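Local structure of heterokaryon incompatibility protein S (Podospora anserina, 2WVO) at residues E6-A11 with I83-L88; D46-R51 with K158-V163; Q78-I83 with D168-A173; T198-A203 with A209-A214. The protein brings about heterokaryon incompatibility, triggering cell death when it meets the [het-s] prion form of incompatible cells, and ensures that only compatible fused cells survive. One frame throughout, in Å; residues are numbered along the deposited sequence.

Interaction 1: residues E6-A11 with I83-L88; sequences EIVAGA and IVEEIL
The flat group at this contact, the carboxylate of Glu85, reaches Val8 through a water, while CG of the same side chain makes the direct apolar contact. OE1 of Glu85 lies 2.9 Å from a water oxygen that is also 2.9 Å from the carbonyl O of Val8; this water can bridge the two helices, although it has more acceptors near it than protons. OE1 also forms a salt bridge to Lys81, and OE2 forms one to Lys96 of the second subunit. One bond back from the carboxyl carbon, CG of Glu85 is 4.2 Å from CG1 of Val8. Helix 3-9 thus rests on the long helix 75-104 of the predominantly helical globular domain, close to the dimer interface, where Phe5 of the second subunit packs on Val8. The tightest touch is Val8 CG2 against Leu88 CB, 3.5 Å, the two side chains sliding past each other in opposite directions. With CG1 anti to the backbone N (chi1 178°), Val8 keeps CG2 beside that N and turned to Leu88. Its branching at CB suits a place that must serve two neighbours with little length. Ile7 crosses Leu88 at about a right angle, its CG2 lying 3.9 Å from Leu88 CD2.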
loop_
_atom_site.group_PDB
_atom_site.type_symbol
_atom_site.label_atom_id
_atom_site.label_comp_id
_atom_site.label_asym_id
_atom_site.label_seq_id
_atom_site.Cartn_x
_atom_site.Cartn_y
_atom_site.Cartn_z
ATOM N N GLU A 6 2.983 6.521 14.469
ATOM C CA GLU A 6 3.755 7.113 15.573
ATOM C C GLU A 6 5.133 6.471 15.717
ATOM O O GLU A 6 6.138 7.161 15.868
ATOM C CB GLU A 6 3.027 6.940 16.912
ATOM C CG GLU A 6 1.820 7.806 17.159
ATOM C CD GLU A 6 1.231 7.511 18.538
ATOM O OE1 GLU A 6 1.914 7.826 19.557
ATOM O OE2 GLU A 6 0.109 6.931 18.597
ATOM N N ILE A 7 5.153 5.141 15.696
ATOM C CA ILE A 7 6.393 4.349 15.740
ATOM C C ILE A 7 7.371 4.724 14.621
ATOM O O ILE A 7 8.548 4.994 14.894
ATOM C CB ILE A 7 6.084 2.829 15.720
ATOM C CG1 ILE A 7 5.349 2.444 17.010
ATOM C CG2 ILE A 7 7.370 1.991 15.514
ATOM C CD1 ILE A 7 4.222 1.460 16.783
ATOM N N VAL A 8 6.875 4.774 13.381
ATOM C CA VAL A 8 7.698 5.191 12.232
ATOM C C VAL A 8 8.208 6.643 12.358
ATOM O O VAL A 8 9.308 6.965 11.888
ATOM C CB VAL A 8 6.954 5.009 10.883
ATOM C CG1 VAL A 8 7.816 5.491 9.700
ATOM C CG2 VAL A 8 6.542 3.553 10.685
ATOM N N ALA A 9 7.400 7.503 12.988
ATOM C CA ALA A 9 7.771 8.895 13.254
ATOM C C ALA A 9 8.884 9.045 14.307
ATOM O O ALA A 9 9.470 10.123 14.431
ATOM C CB ALA A 9 6.532 9.709 13.671
ATOM N N GLY A 10 9.182 7.973 15.047
ATOM C CA GLY A 10 10.184 8.014 16.127
ATOM C C GLY A 10 11.635 7.874 15.686
ATOM O O GLY A 10 11.978 8.181 14.540
ATOM N N ALA A 11 12.488 7.400 16.600
ATOM C CA ALA A 11 13.944 7.316 16.353
ATOM C C ALA A 11 14.513 5.912 16.614
ATOM O O ALA A 11 15.655 5.756 17.071
ATOM C CB ALA A 11 14.695 8.383 17.194
ATOM N N ILE A 83 12.352 -1.363 4.648
ATOM C CA ILE A 83 11.372 -2.437 4.496
ATOM C C ILE A 83 10.446 -2.566 5.714
ATOM O O ILE A 83 9.232 -2.691 5.590
ATOM C CB ILE A 83 12.094 -3.789 4.224
ATOM C CG1 ILE A 83 12.570 -3.844 2.770
ATOM C CG2 ILE A 83 11.162 -4.959 4.533
ATOM C CD1 ILE A 83 13.776 -4.767 2.523
ATOM N N VAL A 84 11.050 -2.520 6.895
ATOM C CA VAL A 84 10.362 -2.689 8.170
ATOM C C VAL A 84 9.477 -1.451 8.475
ATOM O O VAL A 84 8.373 -1.564 9.021
ATOM C CB VAL A 84 11.457 -3.097 9.232
ATOM C CG1 VAL A 84 11.509 -2.219 10.421
ATOM C CG2 VAL A 84 11.447 -4.617 9.540
ATOM N N GLU A 85 9.943 -0.273 8.062
ATOM C CA GLU A 85 9.109 0.930 8.066
ATOM C C GLU A 85 7.907 0.793 7.110
ATOM O O GLU A 85 6.794 1.197 7.452
ATOM C CB GLU A 85 9.944 2.163 7.699
ATOM C CG GLU A 85 10.806 2.648 8.833
ATOM C CD GLU A 85 11.819 3.698 8.422
ATOM O OE1 GLU A 85 12.372 4.363 9.323
ATOM O OE2 GLU A 85 12.076 3.867 7.210
ATOM N N GLU A 86 8.141 0.221 5.924
ATOM C CA GLU A 86 7.069 -0.021 4.950
ATOM C C GLU A 86 6.011 -1.008 5.484
ATOM O O GLU A 86 4.822 -0.810 5.271
ATOM C CB GLU A 86 7.608 -0.375 3.517
ATOM C CG GLU A 86 6.748 0.345 2.378
ATOM C CD GLU A 86 7.348 0.347 0.974
ATOM O OE1 GLU A 86 6.588 0.285 -0.035
ATOM O OE2 GLU A 86 8.570 0.439 0.832
ATOM N N ILE A 87 6.443 -2.037 6.208
ATOM C CA ILE A 87 5.521 -2.976 6.848
ATOM C C ILE A 87 4.602 -2.286 7.872
ATOM O O ILE A 87 3.396 -2.570 7.936
ATOM C CB ILE A 87 6.267 -4.167 7.508
ATOM C CG1 ILE A 87 6.892 -5.065 6.438
ATOM C CG2 ILE A 87 5.336 -4.981 8.422
ATOM C CD1 ILE A 87 7.850 -6.124 6.989
ATOM N N LEU A 88 5.174 -1.376 8.653
ATOM C CA LEU A 88 4.418 -0.597 9.625
ATOM C C LEU A 88 3.383 0.329 8.954
ATOM O O LEU A 88 2.253 0.472 9.440
ATOM C CB LEU A 88 5.397 0.214 10.474
ATOM C CG LEU A 88 5.768 -0.048 11.947
ATOM C CD1 LEU A 88 5.112 -1.231 12.656
ATOM C CD2 LEU A 88 7.272 -0.032 12.145
HETATM O O HOH W 1 11.553 5.153 12.017
#

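Interaction 2: residues D46-R51 with K158-V163; sequences DIAKVR and KIVDQV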
loop_
_atom_site.group_PDB
_atom_site.type_symbol
_atom_site.label_atom_id
_atom_site.label_comp_id
_atom_site.label_asym_id
_atom_site.label_seq_id
_atom_site.Cartn_x
_atom_site.Cartn_y
_atom_site.Cartn_z
ATOM N N ASP A 46 -0.845 -15.522 10.846
ATOM C CA ASP A 46 0.108 -16.195 11.727
ATOM C C ASP A 46 1.391 -16.551 10.990
ATOM O O ASP A 46 2.478 -16.442 11.553
ATOM C CB ASP A 46 -0.483 -17.488 12.306
ATOM C CG ASP A 46 -1.685 -17.254 13.205
ATOM O OD1 ASP A 46 -2.381 -18.259 13.491
ATOM O OD2 ASP A 46 -1.956 -16.097 13.622
ATOM N N ILE A 47 1.263 -17.007 9.744
ATOM C CA ILE A 47 2.435 -17.422 8.961
ATOM C C ILE A 47 3.314 -16.233 8.545
ATOM O O ILE A 47 4.549 -16.335 8.550
ATOM C CB ILE A 47 2.032 -18.312 7.740
ATOM C CG1 ILE A 47 1.662 -19.716 8.217
ATOM C CG2 ILE A 47 3.154 -18.401 6.703
ATOM C CD1 ILE A 47 0.785 -20.479 7.244
ATOM N N ALA A 48 2.662 -15.126 8.181
ATOM C CA ALA A 48 3.331 -13.866 7.848
ATOM C C ALA A 48 4.148 -13.366 9.031
ATOM O O ALA A 48 5.277 -12.903 8.860
ATOM C CB ALA A 48 2.301 -12.800 7.402
ATOM N N LYS A 49 3.574 -13.484 10.227
ATOM C CA LYS A 49 4.258 -13.171 11.481
ATOM C C LYS A 49 5.473 -14.078 11.739
ATOM O O LYS A 49 6.567 -13.586 12.061
ATOM C CB LYS A 49 3.264 -13.267 12.641
ATOM C CG LYS A 49 3.759 -12.691 13.956
ATOM C CD LYS A 49 2.750 -13.000 15.056
ATOM C CE LYS A 49 3.070 -12.259 16.335
ATOM N NZ LYS A 49 1.938 -12.356 17.304
ATOM N N VAL A 50 5.272 -15.393 11.616
ATOM C CA VAL A 50 6.341 -16.386 11.800
ATOM C C VAL A 50 7.524 -16.124 10.870
ATOM O O VAL A 50 8.682 -16.243 11.254
ATOM C CB VAL A 50 5.815 -17.841 11.560
ATOM C CG1 VAL A 50 6.973 -18.823 11.358
ATOM C CG2 VAL A 50 4.916 -18.286 12.699
ATOM N N ARG A 51 7.192 -15.791 9.633
ATOM C CA ARG A 51 8.123 -15.440 8.581
ATOM C C ARG A 51 9.042 -14.285 9.024
ATOM O O ARG A 51 10.264 -14.337 8.898
ATOM C CB ARG A 51 7.237 -15.022 7.413
ATOM C CG ARG A 51 7.835 -14.975 6.055
ATOM C CD ARG A 51 8.154 -16.332 5.419
ATOM N NE ARG A 51 9.372 -16.078 4.657
ATOM C CZ ARG A 51 9.400 -15.533 3.446
ATOM N NH1 ARG A 51 8.276 -15.257 2.803
ATOM N NH2 ARG A 51 10.565 -15.290 2.868
ATOM N N LYS A 158 -3.639 -8.294 1.030
ATOM C CA LYS A 158 -2.657 -7.210 0.912
ATOM C C LYS A 158 -1.584 -7.243 2.005
ATOM O O LYS A 158 -0.387 -7.116 1.711
ATOM C CB LYS A 158 -3.387 -5.858 0.890
ATOM C CG LYS A 158 -2.518 -4.620 0.668
ATOM C CD LYS A 158 -3.317 -3.532 -0.075
ATOM C CE LYS A 158 -4.296 -2.802 0.843
ATOM N NZ LYS A 158 -5.284 -1.981 0.093
ATOM N N ILE A 159 -1.994 -7.431 3.258
ATOM C CA ILE A 159 -1.023 -7.558 4.352
ATOM C C ILE A 159 -0.147 -8.804 4.205
ATOM O O ILE A 159 1.079 -8.738 4.205
ATOM C CB ILE A 159 -1.719 -7.570 5.738
ATOM C CG1 ILE A 159 -2.218 -6.164 6.081
ATOM C CG2 ILE A 159 -0.764 -8.104 6.853
ATOM C CD1 ILE A 159 -3.236 -6.149 7.210
ATOM N N VAL A 160 -0.815 -9.940 4.074
ATOM C CA VAL A 160 -0.168 -11.230 4.027
ATOM C C VAL A 160 0.768 -11.344 2.810
ATOM O O VAL A 160 1.897 -11.809 2.943
ATOM C CB VAL A 160 -1.260 -12.331 4.148
ATOM C CG1 VAL A 160 -0.916 -13.583 3.413
ATOM C CG2 VAL A 160 -1.540 -12.589 5.630
ATOM N N ASP A 161 0.318 -10.859 1.649
ATOM C CA ASP A 161 1.119 -10.918 0.429
ATOM C C ASP A 161 2.301 -9.951 0.491
ATOM O O ASP A 161 3.430 -10.316 0.149
ATOM C CB ASP A 161 0.255 -10.681 -0.824
ATOM C CG ASP A 161 -0.738 -11.818 -1.080
ATOM O OD1 ASP A 161 -0.426 -12.971 -0.707
ATOM O OD2 ASP A 161 -1.825 -11.586 -1.669
ATOM N N GLN A 162 2.054 -8.725 0.948
ATOM C CA GLN A 162 3.121 -7.721 1.016
ATOM C C GLN A 162 4.162 -8.039 2.065
ATOM O O GLN A 162 5.360 -7.959 1.783
ATOM C CB GLN A 162 2.562 -6.316 1.189
ATOM C CG GLN A 162 1.848 -5.803 -0.057
ATOM C CD GLN A 162 1.796 -4.293 -0.103
ATOM O OE1 GLN A 162 0.734 -3.713 -0.318
ATOM N NE2 GLN A 162 2.945 -3.641 0.106
ATOM N N VAL A 163 3.727 -8.443 3.260
ATOM C CA VAL A 163 4.685 -8.881 4.288
ATOM C C VAL A 163 5.609 -9.974 3.755
ATOM O O VAL A 163 6.828 -9.864 3.896
ATOM C CB VAL A 163 3.995 -9.280 5.646
ATOM C CG1 VAL A 163 4.955 -10.021 6.582
ATOM C CG2 VAL A 163 3.453 -8.031 6.354
#
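In the buried core of the mainly helical globular domain, helix 38-59 meets helix 153-172 where Ala48 faces Val160 and Val163. These two valines stand three residues apart, so about one helical turn offers both to the same small partner. Alanine suits the place because its single methyl lets the backbones draw close: CA of Ala48 and CA of Val160 are 5.8 Å apart. The methyl CB of Ala48 lies 4.2 Å from CG2 of Val160 and 3.9 Å from CG1 of Val163. That CG1 points away from its own backbone N (chi1 167°), and it thereby also comes to rest 3.7 Å from the carbonyl O of Ala48. A compact branched residue such as valine fills its share of the interface while adding no polar atom to be satisfied. Val163 is backed in turn by Ile87 and Leu90 of helix 75-104. One turn beyond Ala48, the buried guanidinium of Arg51 is satisfied by salt bridges from NH2 to Asp168 and Glu171 and by a hydrogen bond from NH1 to the carbonyl of Ile207. The contact is close helix-to-helix packing through a small alanine, a familiar way for helices to meet in the core of a mainly helical domain.

Interaction 3: residues Q78-I83 with D168-A173; sequences QLAKSI and DELEKA
Leu170 and Ile83 meet between two nearly antiparallel helices of the bundle, the segment axes running at 169° to each other and approaching to 9.8 Å. Apolar contact carries most of this pairing. CD1 of Leu170 reaches across to Ala80, coming within 3.7 Å of the CA of Ala80 and 3.9 Å of its CB. Alanine suits that place because a short side chain leaves the helix surface low enough for a leucine methyl to reach the backbone carbon. The same CD1 of Leu170 also lies 3.7 Å from CG2 of Ile83, as the two side chains pass in opposite directions. In Ile83, a chi1 of -77° puts CG1 beside the backbone N and leaves CG2 anti to it. CG2 meets Leu170 alone, while CD1, at the end of the longer branch, touches both Leu170 CD1 and Glu169.

Polar groups lie at the margin. Glu169 lays CB against Ile83, and its OE1 makes a long, weak ion pair with Arg100 of the second subunit; the same arginine packs on Ile83, so this helix pair borders the dimer interface. The carbonyl O of Ala173 is hydrogen-bonded to OG of Ser76, near the start of helix 75-104. Across the margin itself, the touch is methylene to methyl: CB of Glu169 is 3.7 Å from CD1 of Ile83.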
loop_
_atom_site.group_PDB
_atom_site.type_symbol
_atom_site.label_atom_id
_atom_site.label_comp_id
_atom_site.label_asym_id
_atom_site.label_seq_id
_atom_site.Cartn_x
_atom_site.Cartn_y
_atom_site.Cartn_z
ATOM N N GLN A 78 20.324 -0.442 5.986
ATOM C CA GLN A 78 19.492 0.631 5.444
ATOM C C GLN A 78 18.288 0.100 4.678
ATOM O O GLN A 78 17.170 0.595 4.854
ATOM C CB GLN A 78 20.315 1.560 4.553
ATOM C CG GLN A 78 21.306 2.405 5.342
ATOM C CD GLN A 78 22.195 3.282 4.475
ATOM O OE1 GLN A 78 23.024 4.021 4.994
ATOM N NE2 GLN A 78 22.042 3.192 3.163
ATOM N N LEU A 79 18.513 -0.908 3.838
ATOM C CA LEU A 79 17.419 -1.598 3.151
ATOM C C LEU A 79 16.435 -2.210 4.155
ATOM O O LEU A 79 15.245 -1.983 4.054
ATOM C CB LEU A 79 17.965 -2.674 2.205
ATOM C CG LEU A 79 18.321 -2.269 0.771
ATOM C CD1 LEU A 79 19.552 -3.004 0.263
ATOM C CD2 LEU A 79 17.139 -2.522 -0.161
ATOM N N ALA A 80 16.946 -2.979 5.114
ATOM C CA ALA A 80 16.133 -3.578 6.172
ATOM C C ALA A 80 15.262 -2.553 6.909
ATOM O O ALA A 80 14.089 -2.818 7.178
ATOM C CB ALA A 80 17.005 -4.365 7.160
ATOM N N LYS A 81 15.832 -1.391 7.217
ATOM C CA LYS A 81 15.117 -0.329 7.927
ATOM C C LYS A 81 13.935 0.221 7.121
ATOM O O LYS A 81 12.852 0.467 7.657
ATOM C CB LYS A 81 16.085 0.796 8.319
ATOM C CG LYS A 81 15.463 1.928 9.147
ATOM C CD LYS A 81 16.477 2.540 10.120
ATOM C CE LYS A 81 16.385 4.067 10.220
ATOM N NZ LYS A 81 15.072 4.649 10.593
ATOM N N SER A 82 14.158 0.409 5.829
ATOM C CA SER A 82 13.154 0.911 4.917
ATOM C C SER A 82 12.000 -0.090 4.818
ATOM O O SER A 82 10.835 0.278 4.937
ATOM C CB SER A 82 13.801 1.135 3.551
ATOM O OG SER A 82 12.829 1.523 2.604
ATOM N N ILE A 83 12.352 -1.363 4.648
ATOM C CA ILE A 83 11.372 -2.437 4.496
ATOM C C ILE A 83 10.446 -2.566 5.714
ATOM O O ILE A 83 9.232 -2.691 5.590
ATOM C CB ILE A 83 12.094 -3.789 4.224
ATOM C CG1 ILE A 83 12.570 -3.844 2.770
ATOM C CG2 ILE A 83 11.162 -4.959 4.533
ATOM C CD1 ILE A 83 13.776 -4.767 2.523
ATOM N N ASP A 168 10.972 -11.687 1.846
ATOM C CA ASP A 168 11.782 -12.153 0.720
ATOM C C ASP A 168 12.940 -11.180 0.442
ATOM O O ASP A 168 14.083 -11.603 0.305
ATOM C CB ASP A 168 10.928 -12.344 -0.555
ATOM C CG ASP A 168 10.021 -13.588 -0.506
ATOM O OD1 ASP A 168 9.077 -13.673 -1.333
ATOM O OD2 ASP A 168 10.239 -14.480 0.340
ATOM N N GLU A 169 12.622 -9.888 0.351
ATOM C CA GLU A 169 13.614 -8.811 0.201
ATOM C C GLU A 169 14.619 -8.769 1.349
ATOM O O GLU A 169 15.814 -8.577 1.125
ATOM C CB GLU A 169 12.920 -7.449 0.130
ATOM C CG GLU A 169 12.152 -7.148 -1.151
ATOM C CD GLU A 169 11.836 -5.656 -1.280
ATOM O OE1 GLU A 169 12.791 -4.829 -1.368
ATOM O OE2 GLU A 169 10.635 -5.304 -1.293
ATOM N N LEU A 170 14.114 -8.944 2.570
ATOM C CA LEU A 170 14.907 -9.015 3.796
ATOM C C LEU A 170 15.904 -10.185 3.814
ATOM O O LEU A 170 17.049 -10.035 4.253
ATOM C CB LEU A 170 13.958 -9.130 4.999
ATOM C CG LEU A 170 13.765 -8.080 6.098
ATOM C CD1 LEU A 170 14.187 -6.654 5.742
ATOM C CD2 LEU A 170 12.369 -8.123 6.692
ATOM N N GLU A 171 15.443 -11.351 3.369
ATOM C CA GLU A 171 16.272 -12.553 3.283
ATOM C C GLU A 171 17.326 -12.418 2.200
ATOM O O GLU A 171 18.443 -12.909 2.351
ATOM C CB GLU A 171 15.409 -13.782 3.003
ATOM C CG GLU A 171 14.643 -14.273 4.218
ATOM C CD GLU A 171 13.794 -15.493 3.929
ATOM O OE1 GLU A 171 12.735 -15.638 4.570
ATOM O OE2 GLU A 171 14.186 -16.305 3.067
ATOM N N LYS A 172 16.961 -11.741 1.114
ATOM C CA LYS A 172 17.874 -11.483 0.006
ATOM C C LYS A 172 19.059 -10.604 0.425
ATOM O O LYS A 172 20.176 -10.772 -0.083
ATOM C CB LYS A 172 17.117 -10.827 -1.147
ATOM C CG LYS A 172 17.764 -11.018 -2.495
ATOM C CD LYS A 172 16.874 -10.517 -3.622
ATOM C CE LYS A 172 17.660 -10.452 -4.923
ATOM N NZ LYS A 172 16.774 -10.141 -6.080
ATOM N N ALA A 173 18.807 -9.684 1.356
ATOM C CA ALA A 173 19.789 -8.691 1.772
ATOM C C ALA A 173 20.831 -9.228 2.766
ATOM O O ALA A 173 21.830 -8.570 3.024
ATOM C CB ALA A 173 19.087 -7.452 2.330
#

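Interaction 4: residues T198-A203 with A209-A214; sequences TILKDA and AAMSDA
Met211 runs fully extended through its first two torsions, with CG opposite the backbone N (chi1 -178°), and these carry SD out to Leu200; the bend at chi3 (-67°) then turns only the terminal CE. The sulfur lies 3.7 Å from CD2 of Leu200, and the two side chains cross at about a right angle. Methionine suits this place: unbranched, it can reach over the gap and still turn its end, and its polarisable sulfur packs well on a leucine methyl. In Lys201 the extended chi1 to chi3 lay CG, CD and CE alongside Ser212, and the bend at chi4 (-74°) redirects only NZ. CG of Lys201 is 3.5 Å from OG of Ser212, and CE of Lys201 lies 3.9 Å from both that OG and the carbonyl O of Ser212.

These four residues join the two arms of a helix-loop-helix hairpin, helix 194-204 and helix 209-218, linked by a very short connection. The CA atoms of Lys201 and Ser212 stand only 4.7 Å apart, a closeness that the small serine side chain permits. At the start of the second arm, the backbone N of Met211 is hydrogen-bonded to the side chain of Asp208. On the buried side, Leu200 packs on Leu125 and Leu129 of helix 120-136 while Met211 packs on Ile47 of helix 38-59; the lysine side is more open, which suits a charged end.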
loop_
_atom_site.group_PDB
_atom_site.type_symbol
_atom_site.label_atom_id
_atom_site.label_comp_id
_atom_site.label_asym_id
_atom_site.label_seq_id
_atom_site.Cartn_x
_atom_site.Cartn_y
_atom_site.Cartn_z
ATOM N N THR A 198 -1.410 -30.620 6.387
ATOM C CA THR A 198 -2.062 -30.331 5.114
ATOM C C THR A 198 -2.710 -28.956 5.155
ATOM O O THR A 198 -2.681 -28.215 4.168
ATOM C CB THR A 198 -3.104 -31.429 4.793
ATOM O OG1 THR A 198 -2.447 -32.705 4.804
ATOM C CG2 THR A 198 -3.782 -31.206 3.432
ATOM N N ILE A 199 -3.286 -28.627 6.311
ATOM C CA ILE A 199 -3.861 -27.309 6.564
ATOM C C ILE A 199 -2.756 -26.227 6.571
ATOM O O ILE A 199 -2.932 -25.161 5.976
ATOM C CB ILE A 199 -4.701 -27.291 7.883
ATOM C CG1 ILE A 199 -5.900 -28.257 7.804
ATOM C CG2 ILE A 199 -5.169 -25.888 8.217
ATOM C CD1 ILE A 199 -6.962 -27.928 6.734
ATOM N N LEU A 200 -1.624 -26.525 7.218
ATOM C CA LEU A 200 -0.455 -25.638 7.222
ATOM C C LEU A 200 0.107 -25.367 5.829
ATOM O O LEU A 200 0.358 -24.213 5.477
ATOM C CB LEU A 200 0.674 -26.197 8.096
ATOM C CG LEU A 200 1.072 -25.570 9.435
ATOM C CD1 LEU A 200 2.423 -26.128 9.842
ATOM C CD2 LEU A 200 1.111 -24.027 9.434
ATOM N N LYS A 201 0.331 -26.430 5.055
ATOM C CA LYS A 201 0.891 -26.305 3.709
ATOM C C LYS A 201 -0.014 -25.505 2.767
ATOM O O LYS A 201 0.478 -24.755 1.916
ATOM C CB LYS A 201 1.188 -27.680 3.106
ATOM C CG LYS A 201 1.841 -27.609 1.736
ATOM C CD LYS A 201 2.114 -28.977 1.163
ATOM C CE LYS A 201 2.780 -28.865 -0.202
ATOM N NZ LYS A 201 1.850 -28.435 -1.287
ATOM N N ASP A 202 -1.327 -25.671 2.923
ATOM C CA ASP A 202 -2.301 -24.942 2.116
ATOM C C ASP A 202 -2.300 -23.454 2.442
ATOM O O ASP A 202 -2.383 -22.621 1.536
ATOM C CB ASP A 202 -3.707 -25.535 2.289
ATOM C CG ASP A 202 -4.807 -24.580 1.842
ATOM O OD1 ASP A 202 -5.261 -24.709 0.686
ATOM O OD2 ASP A 202 -5.207 -23.696 2.638
ATOM N N ALA A 203 -2.222 -23.132 3.732
ATOM C CA ALA A 203 -2.170 -21.740 4.195
ATOM C C ALA A 203 -0.826 -21.066 3.863
ATOM O O ALA A 203 -0.778 -19.865 3.571
ATOM C CB ALA A 203 -2.471 -21.660 5.696
ATOM N N ALA A 209 7.413 -20.392 1.225
ATOM C CA ALA A 209 7.822 -21.560 0.442
ATOM C C ALA A 209 8.600 -22.554 1.307
ATOM O O ALA A 209 8.477 -23.761 1.120
ATOM C CB ALA A 209 8.631 -21.140 -0.786
ATOM N N ALA A 210 9.368 -22.029 2.267
ATOM C CA ALA A 210 10.132 -22.841 3.221
ATOM C C ALA A 210 9.251 -23.663 4.167
ATOM O O ALA A 210 9.565 -24.815 4.450
ATOM C CB ALA A 210 11.117 -21.973 4.015
ATOM N N MET A 211 8.158 -23.084 4.655
ATOM C CA MET A 211 7.221 -23.833 5.493
ATOM C C MET A 211 6.447 -24.858 4.665
ATOM O O MET A 211 6.175 -25.970 5.131
ATOM C CB MET A 211 6.248 -22.899 6.208
ATOM C CG MET A 211 5.268 -23.607 7.146
ATOM S SD MET A 211 4.124 -22.483 7.973
ATOM C CE MET A 211 5.272 -21.585 9.033
ATOM N N SER A 212 6.094 -24.466 3.443
ATOM C CA SER A 212 5.358 -25.323 2.515
ATOM C C SER A 212 6.175 -26.567 2.131
ATOM O O SER A 212 5.640 -27.676 2.095
ATOM C CB SER A 212 4.958 -24.522 1.275
ATOM O OG SER A 212 4.061 -25.252 0.465
ATOM N N ASP A 213 7.466 -26.373 1.859
ATOM C CA ASP A 213 8.387 -27.470 1.541
ATOM C C ASP A 213 8.599 -28.411 2.725
ATOM O O ASP A 213 8.545 -29.626 2.566
ATOM C CB ASP A 213 9.731 -26.927 1.053
ATOM C CG ASP A 213 9.628 -26.213 -0.284
ATOM O OD1 ASP A 213 8.642 -26.437 -1.014
ATOM O OD2 ASP A 213 10.540 -25.422 -0.602
ATOM N N ALA A 214 8.826 -27.845 3.910
ATOM C CA ALA A 214 8.974 -28.638 5.131
ATOM C C ALA A 214 7.730 -29.473 5.449
ATOM O O ALA A 214 7.844 -30.592 5.948
ATOM C CB ALA A 214 9.332 -27.749 6.309
#

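From the N terminus, interaction 1 closes a loop of 71 residues by returning helix 75-104 to helix 3-9. Interaction 2 starts inside that loop and ends beyond it, on helix 153-172, so the two cross. Interaction 3 crosses both: it shares Ile83 with interaction 1 and helix 153-172 with interaction 2. Arg51 of interaction 2 is joined by charge to the helix of interaction 3, and the side chains of interactions 1 and 2 touch within the core. Interaction 4 follows in series, a local hairpin near the C terminus that reaches helix 38-59 also where Met211 CE meets Val50 CG1; its centre lies about 30 Å from that of interaction 1.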